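Local atomic coordinates of uncharacterized HDOD domain protein (Geobacter sulfurreducens, PDB entry 3HC1), a protein that is of unknown function but binds two iron(III) ions and, as an HDOD-domain member of the HD superfamily, is probably related to metal-dependent phosphohydrolases. Residues G38-D42 and N141-V147; F19-V23 and F158-R163; E239-R244 and V257-L261; I103-F107 and L119-S123. All blocks are in the same frame, centred on the assembly; numbering follows the deposited sequence. Where two conformers were deposited one is given.

How the contacts relate
Contact 4 is innermost and wholly buried, with aromatic and aliphatic side chains on one flank of helix 116-136 and an iron-binding histidine on another. Contact 1 is also mostly buried but changes from leucine-valine packing to an asparagine pair joined by a direct hydrogen bond and a water. Contacts 2 and 3 lie farther out and are partly buried; each mixes apolar packing with an arginine, flat on a phenylalanine in contact 2 and under a valine methyl in contact 3. Contacts 2 and 4 touch where the F161 ring meets the backbone oxygens of L106 and F107, and contacts 3 and 4 where T242 and C241 approach H122. Helices 142-150 and 154-162 (contacts 1, 2) are consecutive.

Contact 1: residues G38-D42 and N141-V147; sequences GKLND and NPVNVYV
L40 packs against the first turns of helix 142-150 and gives up more surface here than any other residue of the two segments. With CG anti to the carbonyl carbon (chi1 -73°), its fork is carried toward two valines one helical turn apart. CD2 meets CG1 of V143 at 3.7 Å, the leucine lying across the valine, while CD1 and CG2 of V147 come tip to tip at 4.0 Å. N144 runs antiparallel to the leucine, alongside it, and lays its OD1 3.3 Å from L40 CB. The leucine sits in a type I turn from K39 to D42 at the C-terminal side of helix 31-39; the contact joins this region to helix 142-150 within the all-helical HDOD domain. The valines also pack on helix 82-108, at D92, E96 and F99, and helix 142-150 runs on toward the iron ligands H152 and D153. N41, next in the turn, brings the polar half. Its OD1 accepts from N144 ND2 at 3.1 Å, a bent bond with an N-H...O angle of 146°; the donor stands 37° out of the carbonyl plane rather than on a lone pair. N144 ND2 also donates to a water 2.9 Å away, which takes a second, weak bond from N41 ND2 at 3.5 Å and so bridges the two amides.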
loop_
_atom_site.group_PDB
_atom_site.type_symbol
_atom_site.label_atom_id
_atom_site.label_comp_id
_atom_site.label_asym_id
_atom_site.label_seq_id
_atom_site.Cartn_x
_atom_site.Cartn_y
_atom_site.Cartn_z
ATOM N N GLY A 38 1.742 14.852 -2.930
ATOM C CA GLY A 38 1.007 16.076 -3.318
ATOM C C GLY A 38 0.891 16.418 -4.801
ATOM O O GLY A 38 -0.066 17.098 -5.226
ATOM N N LYS A 39 1.841 15.940 -5.605
ATOM C CA LYS A 39 1.947 16.330 -7.015
ATOM C C LYS A 39 1.413 15.283 -8.014
ATOM O O LYS A 39 1.447 15.484 -9.228
ATOM C CB LYS A 39 3.418 16.633 -7.321
ATOM C CG LYS A 39 4.067 17.730 -6.446
ATOM C CD LYS A 39 4.035 19.089 -7.132
ATOM C CE LYS A 39 4.562 20.204 -6.224
ATOM N NZ LYS A 39 6.062 20.311 -6.134
ATOM N N LEU A 40 0.894 14.172 -7.515
ATOM C CA LEU A 40 0.538 13.063 -8.369
ATOM C C LEU A 40 -0.393 13.407 -9.528
ATOM O O LEU A 40 -0.349 12.743 -10.581
ATOM C CB LEU A 40 -0.041 11.927 -7.516
ATOM C CG LEU A 40 1.022 11.191 -6.683
ATOM C CD1 LEU A 40 0.402 10.259 -5.664
ATOM C CD2 LEU A 40 2.001 10.435 -7.624
ATOM N N ASN A 41 -1.226 14.437 -9.362
ATOM C CA ASN A 41 -2.207 14.788 -10.402
ATOM C C ASN A 41 -1.743 15.824 -11.439
ATOM O O ASN A 41 -2.458 16.060 -12.410
ATOM C CB ASN A 41 -3.529 15.219 -9.752
ATOM C CG ASN A 41 -4.236 14.057 -9.083
ATOM O OD1 ASN A 41 -4.298 12.967 -9.643
ATOM N ND2 ASN A 41 -4.767 14.282 -7.887
ATOM N N ASP A 42 -0.549 16.396 -11.245
ATOM C CA ASP A 42 0.004 17.422 -12.132
ATOM C C ASP A 42 0.739 16.739 -13.320
ATOM O O ASP A 42 1.866 16.253 -13.155
ATOM C CB ASP A 42 0.957 18.343 -11.333
ATOM C CG ASP A 42 0.454 18.637 -9.908
ATOM O OD1 ASP A 42 -0.524 17.991 -9.470
ATOM O OD2 ASP A 42 1.037 19.502 -9.214
ATOM N N ASN A 141 -4.958 7.727 -13.438
ATOM C CA ASN A 141 -3.708 8.036 -12.756
ATOM C C ASN A 141 -3.356 6.873 -11.851
ATOM O O ASN A 141 -3.601 6.945 -10.646
ATOM C CB ASN A 141 -3.867 9.337 -11.966
ATOM C CG ASN A 141 -3.901 10.566 -12.856
ATOM O OD1 ASN A 141 -4.939 11.202 -13.011
ATOM N ND2 ASN A 141 -2.759 10.902 -13.456
ATOM N N PRO A 142 -2.814 5.778 -12.429
ATOM C CA PRO A 142 -2.577 4.564 -11.627
ATOM C C PRO A 142 -1.502 4.703 -10.544
ATOM O O PRO A 142 -1.517 3.927 -9.573
ATOM C CB PRO A 142 -2.160 3.514 -12.653
ATOM C CG PRO A 142 -1.851 4.289 -13.950
ATOM C CD PRO A 142 -2.556 5.578 -13.877
ATOM N N VAL A 143 -0.564 5.643 -10.681
ATOM C CA VAL A 143 0.404 5.852 -9.610
ATOM C C VAL A 143 -0.289 6.233 -8.277
ATOM O O VAL A 143 0.187 5.863 -7.218
ATOM C CB VAL A 143 1.590 6.793 -10.027
ATOM C CG1 VAL A 143 2.578 6.973 -8.857
ATOM C CG2 VAL A 143 2.356 6.177 -11.225
ATOM N N ASN A 144 -1.417 6.952 -8.335
ATOM C CA ASN A 144 -2.196 7.327 -7.137
ATOM C C ASN A 144 -2.734 6.082 -6.409
ATOM O O ASN A 144 -2.761 6.040 -5.177
ATOM C CB ASN A 144 -3.408 8.184 -7.484
ATOM C CG ASN A 144 -3.043 9.521 -8.060
ATOM O OD1 ASN A 144 -2.076 9.655 -8.786
ATOM N ND2 ASN A 144 -3.842 10.500 -7.767
ATOM N N VAL A 145 -3.063 5.067 -7.187
ATOM C CA VAL A 145 -3.525 3.800 -6.617
ATOM C C VAL A 145 -2.340 3.062 -6.021
ATOM O O VAL A 145 -2.454 2.412 -4.986
ATOM C CB VAL A 145 -4.212 2.904 -7.672
ATOM C CG1 VAL A 145 -4.805 1.666 -7.046
ATOM C CG2 VAL A 145 -5.304 3.664 -8.406
ATOM N N TYR A 146 -1.220 3.073 -6.722
ATOM C CA TYR A 146 -0.006 2.473 -6.212
ATOM C C TYR A 146 0.363 3.053 -4.812
ATOM O O TYR A 146 0.639 2.307 -3.870
ATOM C CB TYR A 146 1.163 2.677 -7.173
ATOM C CG TYR A 146 2.467 2.058 -6.688
ATOM C CD1 TYR A 146 3.341 2.785 -5.906
ATOM C CD2 TYR A 146 2.827 0.768 -7.032
ATOM C CE1 TYR A 146 4.514 2.264 -5.455
ATOM C CE2 TYR A 146 4.064 0.224 -6.575
ATOM C CZ TYR A 146 4.873 0.975 -5.780
ATOM O OH TYR A 146 6.074 0.494 -5.335
ATOM N N VAL A 147 0.391 4.371 -4.718
ATOM C CA VAL A 147 0.798 5.055 -3.493
ATOM C C VAL A 147 -0.219 4.738 -2.358
ATOM O O VAL A 147 0.217 4.380 -1.286
ATOM C CB VAL A 147 0.965 6.579 -3.714
ATOM C CG1 VAL A 147 0.983 7.337 -2.390
ATOM C CG2 VAL A 147 2.250 6.877 -4.526
HETATM O O HOH W 1 -6.429 11.433 -6.819
#

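Contact 2: residues F19-V23 and F158-R163; sequences FMSGV and FINFFR
F19 and R163 form a cation-pi stack that joins the C-terminal part of helix 9-21 to the junction of helices 154-162 and 164-177, with R163 as the N-cap residue of the latter. The guanidinium lies flat on the ring, centres 4.4 Å apart and planes only 9° from parallel. Two successive bends, at chi2 and chi3, fold the arginine over the ring, and its CG reaches F19 CE2 at 3.5 Å. Without the ring, as with an alanine here, the guanidinium is likely to lose the flat surface it lies on and turn more freely, and a gap would probably open beside I159. Selenomethionine M20 makes a distant Met-aromatic contact: its SE stands above the face of F158, 5.2 Å from the ring centroid, while M20 CG comes closer, 3.6 Å from F158 CZ. Apolar packing joins the rest. V23 lies alongside F158, pointing the other way, its CG2 being 3.5 Å from F158 CZ, and its other methyl, CG1, lies 3.9 Å from F162 CD1. I159, which packs on F19, also lies close to H193, a ligand of the second iron. The polar link is slight: R163 NH1 lies 2.6 Å from F19 O, but the N-H...O angle of 117° makes this a weak, strongly bent hydrogen bond.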
loop_
_atom_site.group_PDB
_atom_site.type_symbol
_atom_site.label_atom_id
_atom_site.label_comp_id
_atom_site.label_asym_id
_atom_site.label_seq_id
_atom_site.Cartn_x
_atom_site.Cartn_y
_atom_site.Cartn_z
ATOM N N PHE A 19 -4.457 6.203 21.394
ATOM C CA PHE A 19 -3.420 5.169 21.207
ATOM C C PHE A 19 -2.092 5.795 20.694
ATOM O O PHE A 19 -1.012 5.316 21.014
ATOM C CB PHE A 19 -3.925 4.121 20.185
ATOM C CG PHE A 19 -3.240 2.780 20.255
ATOM C CD1 PHE A 19 -3.560 1.868 21.266
ATOM C CD2 PHE A 19 -2.356 2.386 19.276
ATOM C CE1 PHE A 19 -2.975 0.588 21.314
ATOM C CE2 PHE A 19 -1.767 1.110 19.319
ATOM C CZ PHE A 19 -2.086 0.218 20.349
HETATM N N MSE A 20 -2.170 6.824 19.860
HETATM C CA MSE A 20 -0.924 7.468 19.406
HETATM C C MSE A 20 -0.315 8.474 20.450
HETATM O O MSE A 20 0.901 8.576 20.580
HETATM C CB MSE A 20 -1.165 8.150 18.098
HETATM C CG MSE A 20 -1.268 7.180 17.002
HETATM SE SE MSE A 20 -2.011 8.074 15.489
HETATM C CE MSE A 20 -0.942 9.386 15.153
ATOM N N SER A 21 -1.171 9.206 21.154
ATOM C CA SER A 21 -0.793 10.047 22.341
ATOM C C SER A 21 0.290 9.499 23.243
ATOM O O SER A 21 1.164 10.233 23.690
ATOM C CB SER A 21 -1.997 10.242 23.269
ATOM O OG SER A 21 -3.064 10.933 22.642
ATOM N N GLY A 22 0.208 8.218 23.561
ATOM C CA GLY A 22 1.130 7.610 24.497
ATOM C C GLY A 22 2.483 7.316 23.899
ATOM O O GLY A 22 3.395 6.889 24.615
ATOM N N VAL A 23 2.629 7.506 22.593
ATOM C CA VAL A 23 3.931 7.356 21.947
ATOM C C VAL A 23 4.554 8.748 21.976
ATOM O O VAL A 23 3.935 9.734 21.564
ATOM C CB VAL A 23 3.813 6.838 20.484
ATOM C CG1 VAL A 23 5.182 6.784 19.779
ATOM C CG2 VAL A 23 3.123 5.501 20.469
ATOM N N PHE A 158 2.959 1.305 12.367
ATOM C CA PHE A 158 2.996 2.072 13.594
ATOM C C PHE A 158 2.836 1.230 14.835
ATOM O O PHE A 158 3.595 1.386 15.775
ATOM C CB PHE A 158 1.898 3.141 13.590
ATOM C CG PHE A 158 1.816 3.883 14.872
ATOM C CD1 PHE A 158 2.682 4.925 15.113
ATOM C CD2 PHE A 158 0.926 3.497 15.866
ATOM C CE1 PHE A 158 2.625 5.604 16.309
ATOM C CE2 PHE A 158 0.884 4.180 17.052
ATOM C CZ PHE A 158 1.737 5.219 17.267
ATOM N N ILE A 159 1.804 0.379 14.879
ATOM C CA ILE A 159 1.546 -0.392 16.072
ATOM C C ILE A 159 2.731 -1.359 16.326
ATOM O O ILE A 159 3.134 -1.549 17.487
ATOM C CB ILE A 159 0.238 -1.175 15.975
ATOM C CG1 ILE A 159 -0.951 -0.213 15.793
ATOM C CG2 ILE A 159 0.001 -2.085 17.174
ATOM C CD1 ILE A 159 -2.226 -0.954 15.526
ATOM N N ASN A 160 3.227 -1.973 15.240
ATOM C CA ASN A 160 4.312 -2.986 15.298
ATOM C C ASN A 160 5.592 -2.379 15.878
ATOM O O ASN A 160 6.222 -2.966 16.749
ATOM C CB ASN A 160 4.581 -3.602 13.913
ATOM C CG ASN A 160 5.594 -4.765 13.969
ATOM O OD1 ASN A 160 5.546 -5.632 14.869
ATOM N ND2 ASN A 160 6.497 -4.783 13.023
ATOM N N PHE A 161 5.943 -1.186 15.419
ATOM C CA PHE A 161 7.227 -0.568 15.777
ATOM C C PHE A 161 7.103 0.294 17.041
ATOM O O PHE A 161 8.079 0.463 17.778
ATOM C CB PHE A 161 7.782 0.303 14.654
ATOM C CG PHE A 161 8.395 -0.440 13.492
ATOM C CD1 PHE A 161 8.790 -1.792 13.583
ATOM C CD2 PHE A 161 8.642 0.257 12.306
ATOM C CE1 PHE A 161 9.379 -2.415 12.535
ATOM C CE2 PHE A 161 9.252 -0.380 11.230
ATOM C CZ PHE A 161 9.619 -1.719 11.353
ATOM N N PHE A 162 5.913 0.859 17.274
ATOM C CA PHE A 162 5.775 1.893 18.292
ATOM C C PHE A 162 4.951 1.509 19.472
ATOM O O PHE A 162 5.042 2.166 20.493
ATOM C CB PHE A 162 5.291 3.206 17.675
ATOM C CG PHE A 162 6.283 3.796 16.749
ATOM C CD1 PHE A 162 7.253 4.671 17.229
ATOM C CD2 PHE A 162 6.318 3.415 15.436
ATOM C CE1 PHE A 162 8.212 5.196 16.378
ATOM C CE2 PHE A 162 7.285 3.926 14.567
ATOM C CZ PHE A 162 8.232 4.825 15.047
ATOM N N ARG A 163 4.127 0.495 19.328
ATOM C CA ARG A 163 3.374 -0.081 20.426
ATOM C C ARG A 163 3.568 -1.600 20.381
ATOM O O ARG A 163 2.622 -2.342 20.532
ATOM C CB ARG A 163 1.869 0.265 20.326
ATOM C CG ARG A 163 1.545 1.751 20.363
ATOM C CD ARG A 163 1.956 2.399 21.643
ATOM N NE ARG A 163 1.225 1.921 22.796
ATOM C CZ ARG A 163 0.208 2.550 23.395
ATOM N NH1 ARG A 163 -0.254 3.724 22.954
ATOM N NH2 ARG A 163 -0.359 1.991 24.468
#

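Contact 3: residues E239-R244 and V257-L261; sequences EYCTLR and VRTLL
L261 reaches Y240 with its CG anti to the carbonyl carbon (chi1 -63°), coming in square to the tyrosine and setting CD1 3.5 Å from Y240 CD2. V257 holds CG1 anti to its backbone N (chi1 171°), which sends that methyl to the arginine at the end of the opposite helix. There it sits over one face of the R244 guanidinium, 3.4 Å from R244 CZ and offset toward the rim. The same methyl lies 4.0 Å from L243 CB, so one valine branch serves both residues. L243 continues the apolar seam: its CD1 meets L260 CD2 at 4.0 Å, one leucine set crosswise to the other. Beyond it L260 CD2 also touches the carboxylate of E239, 3.8 Å from OE2. The polar ends find their partners outside the two segments. R244 makes a salt bridge with D289 and Y240 OH bonds to the same carboxylate, which ties this side to helix 281-302; the D289 charge probably helps fix the guanidinium in the plane that V257 covers. E239 OE2 is bonded to H251. Between the segments themselves the contact is side-chain packing; the axes of 239-243 and 257-261 run nearly antiparallel (174°) and approach to 11.1 Å. This is an antiparallel helical hairpin, helix 229-243 to helix 257-263, joined by a loop that carries the iron ligand E249; with D238 next to E239, the hairpin contributes two ligands to the di-iron site of this HD-type protein.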
loop_
_atom_site.group_PDB
_atom_site.type_symbol
_atom_site.label_atom_id
_atom_site.label_comp_id
_atom_site.label_asym_id
_atom_site.label_seq_id
_atom_site.Cartn_x
_atom_site.Cartn_y
_atom_site.Cartn_z
ATOM N N GLU A 239 -7.121 -8.079 0.022
ATOM C CA GLU A 239 -7.748 -9.383 0.162
ATOM C C GLU A 239 -7.090 -10.450 -0.758
ATOM O O GLU A 239 -6.797 -11.576 -0.327
ATOM C CB GLU A 239 -9.277 -9.295 -0.020
ATOM C CG GLU A 239 -9.952 -10.593 0.424
ATOM C CD GLU A 239 -11.407 -10.469 0.673
ATOM O OE1 GLU A 239 -11.952 -9.496 0.174
ATOM O OE2 GLU A 239 -11.995 -11.313 1.393
ATOM N N TYR A 240 -6.768 -10.055 -1.984
ATOM C CA TYR A 240 -6.112 -10.928 -2.930
ATOM C C TYR A 240 -4.760 -11.400 -2.382
ATOM O O TYR A 240 -4.506 -12.604 -2.310
ATOM C CB TYR A 240 -5.908 -10.258 -4.300
ATOM C CG TYR A 240 -5.218 -11.180 -5.256
ATOM C CD1 TYR A 240 -3.829 -11.272 -5.297
ATOM C CD2 TYR A 240 -5.949 -12.013 -6.082
ATOM C CE1 TYR A 240 -3.223 -12.161 -6.134
ATOM C CE2 TYR A 240 -5.351 -12.898 -6.908
ATOM C CZ TYR A 240 -4.004 -12.973 -6.957
ATOM O OH TYR A 240 -3.440 -13.896 -7.796
ATOM N N CYS A 241 -3.914 -10.443 -1.981
ATOM C CA CYS A 241 -2.607 -10.731 -1.414
ATOM C C CYS A 241 -2.707 -11.617 -0.181
ATOM O O CYS A 241 -1.946 -12.557 -0.057
ATOM C CB CYS A 241 -1.865 -9.466 -1.116
ATOM S SG CYS A 241 -1.231 -8.697 -2.650
ATOM N N THR A 242 -3.681 -11.346 0.696
ATOM C CA THR A 242 -3.852 -12.112 1.927
ATOM C C THR A 242 -4.225 -13.540 1.596
ATOM O O THR A 242 -3.749 -14.465 2.238
ATOM C CB THR A 242 -4.898 -11.454 2.837
ATOM O OG1 THR A 242 -4.460 -10.121 3.094
ATOM C CG2 THR A 242 -5.062 -12.208 4.188
ATOM N N LEU A 243 -5.071 -13.706 0.591
ATOM C CA LEU A 243 -5.503 -15.044 0.125
ATOM C C LEU A 243 -4.504 -15.769 -0.778
ATOM O O LEU A 243 -4.639 -16.952 -0.942
ATOM C CB LEU A 243 -6.880 -14.987 -0.549
ATOM C CG LEU A 243 -8.079 -14.767 0.384
ATOM C CD1 LEU A 243 -9.359 -14.404 -0.440
ATOM C CD2 LEU A 243 -8.337 -15.917 1.355
ATOM N N ARG A 244 -3.510 -15.097 -1.328
ATOM C CA ARG A 244 -2.530 -15.707 -2.228
ATOM C C ARG A 244 -1.097 -15.602 -1.709
ATOM O O ARG A 244 -0.167 -15.317 -2.461
ATOM C CB ARG A 244 -2.629 -15.043 -3.609
ATOM C CG ARG A 244 -3.954 -15.241 -4.320
ATOM C CD ARG A 244 -4.273 -16.677 -4.591
ATOM N NE ARG A 244 -5.286 -16.861 -5.636
ATOM C CZ ARG A 244 -6.141 -17.893 -5.714
ATOM N NH1 ARG A 244 -6.143 -18.839 -4.818
ATOM N NH2 ARG A 244 -7.016 -17.978 -6.703
ATOM N N VAL A 257 -11.686 -19.403 -3.255
ATOM C CA VAL A 257 -10.975 -18.132 -3.391
ATOM C C VAL A 257 -11.232 -17.469 -4.733
ATOM O O VAL A 257 -11.489 -16.259 -4.783
ATOM C CB VAL A 257 -9.458 -18.310 -3.178
ATOM C CG1 VAL A 257 -8.668 -17.019 -3.537
ATOM C CG2 VAL A 257 -9.178 -18.742 -1.693
ATOM N N ARG A 258 -11.167 -18.244 -5.818
ATOM C CA ARG A 258 -11.374 -17.672 -7.126
ATOM C C ARG A 258 -12.760 -17.043 -7.180
ATOM O O ARG A 258 -12.917 -15.900 -7.604
ATOM C CB ARG A 258 -11.220 -18.728 -8.236
ATOM C CG ARG A 258 -11.221 -18.138 -9.637
ATOM C CD ARG A 258 -11.278 -19.150 -10.747
ATOM N NE ARG A 258 -12.116 -20.330 -10.460
ATOM C CZ ARG A 258 -13.436 -20.392 -10.605
ATOM N NH1 ARG A 258 -14.133 -19.352 -11.072
ATOM N NH2 ARG A 258 -14.073 -21.512 -10.282
ATOM N N THR A 259 -13.769 -17.784 -6.743
ATOM C CA THR A 259 -15.135 -17.280 -6.729
ATOM C C THR A 259 -15.283 -16.034 -5.875
ATOM O O THR A 259 -15.903 -15.068 -6.305
ATOM C CB THR A 259 -16.116 -18.368 -6.274
ATOM O OG1 THR A 259 -16.208 -19.329 -7.324
ATOM C CG2 THR A 259 -17.500 -17.808 -6.002
ATOM N N LEU A 260 -14.720 -16.044 -4.665
ATOM C CA LEU A 260 -14.701 -14.838 -3.836
ATOM C C LEU A 260 -14.124 -13.644 -4.619
ATOM O O LEU A 260 -14.742 -12.574 -4.720
ATOM C CB LEU A 260 -13.905 -15.077 -2.572
ATOM C CG LEU A 260 -13.814 -13.961 -1.544
ATOM C CD1 LEU A 260 -13.559 -14.596 -0.136
ATOM C CD2 LEU A 260 -12.717 -12.909 -1.933
ATOM N N LEU A 261 -12.952 -13.835 -5.191
ATOM C CA LEU A 261 -12.273 -12.738 -5.866
ATOM C C LEU A 261 -13.090 -12.254 -7.067
ATOM O O LEU A 261 -13.234 -11.042 -7.316
ATOM C CB LEU A 261 -10.877 -13.160 -6.296
ATOM C CG LEU A 261 -9.877 -13.546 -5.203
ATOM C CD1 LEU A 261 -8.654 -14.163 -5.885
ATOM C CD2 LEU A 261 -9.512 -12.381 -4.321
#

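Contact 4: residues I103-F107 and L119-S123; sequences IVDLF and LWAHS. With FE (Fe (III) ion), chain C.
F107 and W120 make an edge-to-face pair: the edge of the indole points at the face of the phenylalanine, centroids 5.1 Å apart and planes at 68°. The close atom is W120 CE3, 3.5 Å from F107 CG and displaced toward the rim of the ring. A CH-pi contact takes up a face of the indole, where V104 CG2, anti to its own backbone N, stands 3.8 Å from the centroid of the six-membered ring and almost straight above it. Aliphatic packing adds I103 CG2 at the indole edge, 4.1 Å from W120 CZ3. A serine at F107 would probably leave the W120 edge without its aromatic face and open a gap in front of S123. Among the polar groups, S123 OG lies near the plane of the F107 ring, 3.4 Å from CE2, yet its hydrogen bond goes back along its own helix to L119 O, at 2.9 Å. The backbone N of S123 bonds the same oxygen from the opposite face of the carbonyl plane, so L119 O is gripped by two donors. Metal binding occupies another side of this helix: H122 NE2 binds iron at 2.2 Å, with H152, D153, D238, E249 and a water completing six ligands, while H122 ND1 is fixed by L246 O. Segments 103-107 and 119-123, of helices 82-108 and 116-136, have their N-to-C directions 139° apart; L150 of helix 142-150 packs on I103, W120 and S123, V157 of helix 154-162 covers F107, and the C-terminal L305 rests on V104 and W120.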
loop_
_atom_site.group_PDB
_atom_site.type_symbol
_atom_site.label_atom_id
_atom_site.label_comp_id
_atom_site.label_asym_id
_atom_site.label_seq_id
_atom_site.Cartn_x
_atom_site.Cartn_y
_atom_site.Cartn_z
ATOM N N ILE A 103 10.069 5.566 0.908
ATOM C CA ILE A 103 9.136 5.084 1.921
ATOM C C ILE A 103 9.705 3.799 2.619
ATOM O O ILE A 103 9.295 3.458 3.719
ATOM C CB ILE A 103 7.750 4.881 1.332
ATOM C CG1 ILE A 103 6.661 4.880 2.430
ATOM C CG2 ILE A 103 7.663 3.637 0.479
ATOM C CD1 ILE A 103 6.298 6.253 2.884
ATOM N N VAL A 104 10.635 3.101 1.977
ATOM C CA VAL A 104 11.149 1.855 2.551
ATOM C C VAL A 104 11.812 2.104 3.932
ATOM O O VAL A 104 11.748 1.250 4.800
ATOM C CB VAL A 104 12.024 1.058 1.603
ATOM C CG1 VAL A 104 13.336 1.814 1.283
ATOM C CG2 VAL A 104 12.290 -0.360 2.190
ATOM N N ASP A 105 12.375 3.288 4.159
ATOM C CA ASP A 105 12.938 3.608 5.484
ATOM C C ASP A 105 11.912 3.556 6.611
ATOM O O ASP A 105 12.232 3.157 7.711
ATOM C CB ASP A 105 13.628 4.985 5.486
ATOM C CG ASP A 105 14.862 5.006 4.631
ATOM O OD1 ASP A 105 15.550 3.973 4.554
ATOM O OD2 ASP A 105 15.131 6.051 4.007
ATOM N N LEU A 106 10.686 3.947 6.333
ATOM C CA LEU A 106 9.598 3.780 7.281
ATOM C C LEU A 106 9.391 2.324 7.727
ATOM O O LEU A 106 9.142 2.073 8.889
ATOM C CB LEU A 106 8.298 4.320 6.715
ATOM C CG LEU A 106 7.065 4.094 7.636
ATOM C CD1 LEU A 106 7.141 5.030 8.888
ATOM C CD2 LEU A 106 5.813 4.364 6.849
ATOM N N PHE A 107 9.508 1.394 6.794
ATOM C CA PHE A 107 9.280 -0.014 7.066
ATOM C C PHE A 107 10.528 -0.697 7.695
ATOM O O PHE A 107 10.428 -1.755 8.302
ATOM C CB PHE A 107 8.885 -0.737 5.757
ATOM C CG PHE A 107 7.496 -0.437 5.275
ATOM C CD1 PHE A 107 7.222 0.747 4.622
ATOM C CD2 PHE A 107 6.453 -1.332 5.495
ATOM C CE1 PHE A 107 5.980 1.021 4.151
ATOM C CE2 PHE A 107 5.219 -1.086 5.014
ATOM C CZ PHE A 107 4.957 0.106 4.340
ATOM N N LEU A 119 5.674 -6.956 6.703
ATOM C CA LEU A 119 4.841 -5.795 6.447
ATOM C C LEU A 119 5.218 -5.145 5.120
ATOM O O LEU A 119 4.344 -4.744 4.377
ATOM C CB LEU A 119 4.906 -4.801 7.620
ATOM C CG LEU A 119 3.907 -5.154 8.749
ATOM C CD1 LEU A 119 4.099 -6.562 9.337
ATOM C CD2 LEU A 119 3.960 -4.108 9.850
ATOM N N TRP A 120 6.508 -5.042 4.832
ATOM C CA TRP A 120 6.949 -4.479 3.580
ATOM C C TRP A 120 6.505 -5.283 2.347
ATOM O O TRP A 120 5.928 -4.731 1.402
ATOM C CB TRP A 120 8.478 -4.292 3.597
ATOM C CG TRP A 120 9.053 -3.893 2.264
ATOM C CD1 TRP A 120 9.845 -4.642 1.446
ATOM C CD2 TRP A 120 8.917 -2.610 1.633
ATOM N NE1 TRP A 120 10.200 -3.906 0.333
ATOM C CE2 TRP A 120 9.622 -2.662 0.420
ATOM C CE3 TRP A 120 8.219 -1.446 1.959
ATOM C CZ2 TRP A 120 9.668 -1.576 -0.470
ATOM C CZ3 TRP A 120 8.256 -0.380 1.099
ATOM C CH2 TRP A 120 9.010 -0.445 -0.115
ATOM N N ALA A 121 6.778 -6.576 2.358
ATOM C CA ALA A 121 6.448 -7.438 1.231
ATOM C C ALA A 121 4.945 -7.376 0.920
ATOM O O ALA A 121 4.526 -7.245 -0.234
ATOM C CB ALA A 121 6.927 -8.944 1.495
ATOM N N HIS A 122 4.129 -7.458 1.963
ATOM C CA HIS A 122 2.675 -7.373 1.802
ATOM C C HIS A 122 2.231 -6.002 1.223
ATOM O O HIS A 122 1.359 -5.923 0.343
ATOM C CB HIS A 122 1.993 -7.580 3.167
ATOM C CG HIS A 122 0.531 -7.249 3.162
ATOM N ND1 HIS A 122 -0.385 -7.963 2.423
ATOM C CD2 HIS A 122 -0.158 -6.244 3.753
ATOM C CE1 HIS A 122 -1.590 -7.453 2.617
ATOM N NE2 HIS A 122 -1.481 -6.396 3.407
ATOM N N SER A 123 2.844 -4.934 1.738
ATOM C CA SER A 123 2.521 -3.571 1.311
ATOM C C SER A 123 2.938 -3.323 -0.128
ATOM O O SER A 123 2.135 -2.765 -0.937
ATOM C CB SER A 123 3.146 -2.533 2.257
ATOM O OG SER A 123 2.575 -2.639 3.575
HETATM FE FE FE C . -3.188 -5.299 4.291
HETATM O O HOH W 2 -4.932 -4.590 4.931
#